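Local coordinates for protein transcriptional regulator, putative (Vibrio cholerae O1 biovar eltor str. N16961, PDB 3BJN) that probably acts as an IclR-family DNA-binding transcriptional repressor of allantoin and glyoxylate utilization operons, present here as its C-terminal, GAF-like domain, at residues A[20-23]-A[24-28]; A[148-151]-A[152-155]. One frame throughout, in Å; residues are numbered along the deposited sequence.

Contact 1 of 2, residues A[20-23]-A[24-28]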
loop_
_atom_site.group_PDB
_atom_site.type_symbol
_atom_site.label_atom_id
_atom_site.label_comp_id
_atom_site.label_asym_id
_atom_site.label_seq_id
_atom_site.Cartn_x
_atom_site.Cartn_y
_atom_site.Cartn_z
ATOM N N SER A 20 6.411 5.586 -12.110
ATOM C CA SER A 20 7.367 5.285 -13.186
ATOM C C SER A 20 8.799 5.208 -12.641
ATOM O O SER A 20 9.538 4.236 -12.867
ATOM C CB SER A 20 7.269 6.362 -14.243
ATOM O OG SER A 20 8.268 6.197 -15.242
ATOM N N ARG A 21 9.199 6.240 -11.895
ATOM C CA ARG A 21 10.545 6.245 -11.304
ATOM C C ARG A 21 10.749 5.061 -10.353
ATOM O O ARG A 21 11.800 4.420 -10.360
ATOM C CB ARG A 21 10.792 7.562 -10.555
ATOM C CG ARG A 21 12.186 7.588 -9.940
ATOM C CD ARG A 21 12.513 8.971 -9.390
ATOM N NE ARG A 21 11.681 9.228 -8.218
ATOM C CZ ARG A 21 11.992 10.063 -7.223
ATOM N NH1 ARG A 21 13.146 10.729 -7.241
ATOM N NH2 ARG A 21 11.142 10.232 -6.213
ATOM N N LEU A 22 9.740 4.801 -9.520
ATOM C CA LEU A 22 9.844 3.758 -8.504
ATOM C C LEU A 22 10.106 2.408 -9.167
ATOM O O LEU A 22 10.973 1.646 -8.713
ATOM C CB LEU A 22 8.547 3.718 -7.715
ATOM C CG LEU A 22 8.486 2.636 -6.656
ATOM C CD1 LEU A 22 9.688 2.627 -5.672
ATOM C CD2 LEU A 22 7.176 2.915 -5.898
ATOM N N GLN A 23 9.379 2.106 -10.252
ATOM C CA GLN A 23 9.662 0.841 -10.960
ATOM C C GLN A 23 11.047 0.812 -11.589
ATOM O O GLN A 23 11.710 -0.223 -11.588
ATOM C CB GLN A 23 8.613 0.563 -12.031
ATOM C CG GLN A 23 8.945 -0.650 -12.913
ATOM C CD GLN A 23 7.771 -0.972 -13.839
ATOM O OE1 GLN A 23 7.330 -0.119 -14.615
ATOM N NE2 GLN A 23 7.296 -2.193 -13.791
ATOM N N LYS A 24 11.499 1.950 -12.120
ATOM C CA LYS A 24 12.854 2.006 -12.715
ATOM C C LYS A 24 13.991 1.922 -11.662
ATOM O O LYS A 24 15.122 1.587 -12.039
ATOM C CB LYS A 24 12.970 3.272 -13.553
ATOM C CG LYS A 24 12.114 3.198 -14.804
ATOM C CD LYS A 24 12.328 4.476 -15.567
ATOM C CE LYS A 24 11.196 4.742 -16.507
ATOM N NZ LYS A 24 11.574 5.959 -17.297
ATOM N N GLN A 25 13.674 2.223 -10.390
ATOM C CA GLN A 25 14.638 2.155 -9.276
ATOM C C GLN A 25 14.702 0.763 -8.663
ATOM O O GLN A 25 15.748 0.333 -8.163
ATOM C CB GLN A 25 14.219 3.134 -8.185
ATOM C CG GLN A 25 14.495 4.610 -8.527
ATOM C CD GLN A 25 13.926 5.521 -7.489
ATOM O OE1 GLN A 25 12.854 5.265 -6.940
ATOM N NE2 GLN A 25 14.643 6.595 -7.195
ATOM N N THR A 26 13.559 0.066 -8.665
ATOM C CA THR A 26 13.476 -1.235 -7.994
ATOM C C THR A 26 13.395 -2.433 -8.915
ATOM O O THR A 26 13.605 -3.587 -8.473
ATOM C CB THR A 26 12.208 -1.300 -7.084
ATOM O OG1 THR A 26 11.041 -1.107 -7.899
ATOM C CG2 THR A 26 12.242 -0.241 -5.988
ATOM N N GLY A 27 12.978 -2.205 -10.161
ATOM C CA GLY A 27 12.707 -3.325 -11.081
ATOM C C GLY A 27 11.479 -4.109 -10.656
ATOM O O GLY A 27 11.408 -5.325 -10.886
ATOM N N GLU A 28 10.534 -3.431 -10.020
ATOM C CA GLU A 28 9.293 -4.095 -9.566
ATOM C C GLU A 28 8.046 -3.298 -9.937
ATOM O O GLU A 28 8.102 -2.078 -10.192
ATOM C CB GLU A 28 9.314 -4.233 -8.030
ATOM C CG GLU A 28 10.522 -5.011 -7.477
ATOM C CD GLU A 28 10.591 -6.495 -7.887
ATOM O OE1 GLU A 28 9.616 -7.068 -8.428
ATOM O OE2 GLU A 28 11.671 -7.109 -7.669
HETATM O O HOH W 1 10.748 8.010 -14.804
#
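NE2 of Gln-25 lies over one face of the Arg-21 guanidinium, well offset, the amide and guanidinium planes only 19° apart. The overlap is displaced toward the aliphatic root of the arginine. CD of Gln-25 and CG of Arg-21, 3.6 Å apart, make the shortest approach of the two side chains. A bend at chi3 of Arg-21 turns the guanidinium so that one face looks toward NE2 of Gln-25. The amide of Gln-23 is held elsewhere, by Glu-47 and Arg-46, while its CG rests 3.2 Å from Glu-28 O.

At the residue after Arg-21, Leu-22 O is gripped twice. Thr-26 N reaches it at 3.0 Å, and Thr-26 OG1 donates to the same Leu-22 O at 2.9 Å, the two arriving from opposite faces of the carbonyl plane. With chi1 at 60°, OG1 sits between its own N and carbonyl carbon and also accepts from Glu-28 N at 3.2 Å, forming an ST turn. The helix ends here: Gly-27 leaves helical angles with positive phi, yet Gly-27 N still bonds to Gln-23 O at 2.8 Å. On the outer side, Ser-20 OG lies against CE of Lys-24, and a water joins OG to NZ, weakly on the lysine side.

This is the C-terminal end of helix 12-26, just before strand 29-36. Leu-22 packs on His-157 and Ala-161 of helix 144-163 and on Ile-138 of strand 133-143, while Glu-28 forms a salt bridge with Arg-146.

Contact 2 of 2, residues A[148-151]-A[152-155]; sequences ESNK and QRII
Asn-150 O and Lys-151 O accept from Ile-154 N and Ile-155 N in two nearly straight i to i+4 bonds, both 2.9 Å long, as the chain settles into the regular part of helix 144-163. This is the long C-terminal helix of the GAF-like IclR effector domain, and it is kinked here: the backbone N atoms of Gln-152 and Arg-153 lack the usual bond to the preceding turn.

Outside the backbone, the contact depends chiefly on Asn-150 and Arg-153, whose side chains run side by side in the same direction. The arginine is extended from CG to NE, which carries its guanidinium past the asparagine amide, with NH2 on the side of OD1. NH2 donates to OD1, which lies almost in the guanidinium plane at its edge, whereas the amide is turned 59° to it and receives NH2 from above its own plane. The other end of that amide, ND2, is bonded to Arg-146 O, and this second bond helps fix its rotation; Arg-153 NH1 meanwhile bonds to Gln-25 O.

Ile-154 and Ile-155, both buried, touch Ile-124 of strand 121-130. CD1 of Ile-154 reaches to 4.0 Å from CB of Asn-150. Separately, CD1 of Ile-155 crosses the extended chain of exposed Lys-151, 3.9 Å from its CG. The one side-chain hydrogen bond between 148-151 and 152-155, Arg-153 NH2 to Asn-150 OD1, is 3.0 Å long with an N-H...O angle of 153°.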
loop_
_atom_site.group_PDB
_atom_site.type_symbol
_atom_site.label_atom_id
_atom_site.label_comp_id
_atom_site.label_asym_id
_atom_site.label_seq_id
_atom_site.Cartn_x
_atom_site.Cartn_y
_atom_site.Cartn_z
ATOM N N GLU A 148 13.488 -10.659 -0.741
ATOM C CA GLU A 148 14.502 -11.162 0.188
ATOM C C GLU A 148 15.908 -10.640 -0.094
ATOM O O GLU A 148 16.733 -10.552 0.814
ATOM C CB GLU A 148 14.489 -12.691 0.205
ATOM C CG GLU A 148 13.286 -13.207 0.941
ATOM C CD GLU A 148 13.107 -14.711 0.834
ATOM O OE1 GLU A 148 14.016 -15.414 0.314
ATOM O OE2 GLU A 148 12.038 -15.185 1.283
ATOM N N SER A 149 16.176 -10.267 -1.338
ATOM C CA SER A 149 17.497 -9.784 -1.716
ATOM C C SER A 149 17.533 -8.254 -1.791
ATOM O O SER A 149 18.624 -7.661 -1.994
ATOM C CB SER A 149 17.859 -10.337 -3.107
ATOM O OG SER A 149 18.071 -11.747 -3.045
ATOM N N ASN A 150 16.369 -7.622 -1.670
ATOM C CA ASN A 150 16.266 -6.170 -1.977
ATOM C C ASN A 150 15.391 -5.407 -0.999
ATOM O O ASN A 150 14.844 -4.337 -1.331
ATOM C CB ASN A 150 15.735 -5.953 -3.399
ATOM C CG ASN A 150 16.697 -6.429 -4.447
ATOM O OD1 ASN A 150 17.664 -5.743 -4.754
ATOM N ND2 ASN A 150 16.462 -7.636 -4.981
ATOM N N LYS A 151 15.242 -5.944 0.212
ATOM C CA LYS A 151 14.236 -5.379 1.117
ATOM C C LYS A 151 14.483 -3.904 1.490
ATOM O O LYS A 151 13.570 -3.054 1.345
ATOM C CB LYS A 151 14.123 -6.265 2.360
ATOM C CG LYS A 151 12.923 -5.914 3.194
ATOM C CD LYS A 151 12.814 -6.847 4.390
ATOM C CE LYS A 151 11.678 -6.414 5.279
ATOM N NZ LYS A 151 11.731 -7.178 6.566
ATOM N N GLN A 152 15.705 -3.582 1.938
ATOM C CA GLN A 152 16.005 -2.210 2.355
ATOM C C GLN A 152 15.909 -1.259 1.156
ATOM O O GLN A 152 15.409 -0.135 1.292
ATOM C CB GLN A 152 17.395 -2.139 3.009
ATOM C CG GLN A 152 17.892 -0.707 3.307
ATOM C CD GLN A 152 17.268 -0.062 4.544
ATOM O OE1 GLN A 152 16.140 -0.374 4.941
ATOM N NE2 GLN A 152 18.011 0.869 5.147
ATOM N N ARG A 153 16.369 -1.718 -0.005
ATOM C CA ARG A 153 16.267 -0.919 -1.228
ATOM C C ARG A 153 14.814 -0.577 -1.548
ATOM O O ARG A 153 14.487 0.571 -1.818
ATOM C CB ARG A 153 16.868 -1.723 -2.390
ATOM C CG ARG A 153 16.638 -1.163 -3.790
ATOM C CD ARG A 153 17.117 -2.200 -4.782
ATOM N NE ARG A 153 17.149 -1.736 -6.178
ATOM C CZ ARG A 153 17.481 -2.515 -7.200
ATOM N NH1 ARG A 153 17.531 -1.996 -8.427
ATOM N NH2 ARG A 153 17.783 -3.798 -7.008
ATOM N N ILE A 154 13.942 -1.570 -1.522
ATOM C CA ILE A 154 12.522 -1.317 -1.806
ATOM C C ILE A 154 11.891 -0.407 -0.768
ATOM O O ILE A 154 11.197 0.542 -1.118
ATOM C CB ILE A 154 11.769 -2.638 -1.968
ATOM C CG1 ILE A 154 12.332 -3.360 -3.217
ATOM C CG2 ILE A 154 10.245 -2.372 -2.082
ATOM C CD1 ILE A 154 11.897 -4.849 -3.308
ATOM N N ILE A 155 12.135 -0.694 0.515
ATOM C CA ILE A 155 11.616 0.196 1.591
ATOM C C ILE A 155 12.026 1.667 1.351
ATOM O O ILE A 155 11.193 2.560 1.340
ATOM C CB ILE A 155 12.120 -0.309 2.955
ATOM C CG1 ILE A 155 11.450 -1.647 3.295
ATOM C CG2 ILE A 155 11.917 0.776 4.074
ATOM C CD1 ILE A 155 12.121 -2.368 4.469
#

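Contacts 1 and 2 lie on two neighbouring helices, 12-26 and 144-163, with centres about 12 Å apart and both on the same side of the chain's centre. Arg-153 joins them: its NH1 makes a probable hydrogen bond of 2.9 Å to Gln-25 O, so a carbonyl near the end of the first helix is met by a side chain of the second. Beside this polar link, Thr-26 CG2 packs 4.2 Å from Ile-154 CG1. Arg-146, in the same helix as contact 2, serves both regions, pairing through its side chain with Glu-28 and through its backbone O with Asn-150.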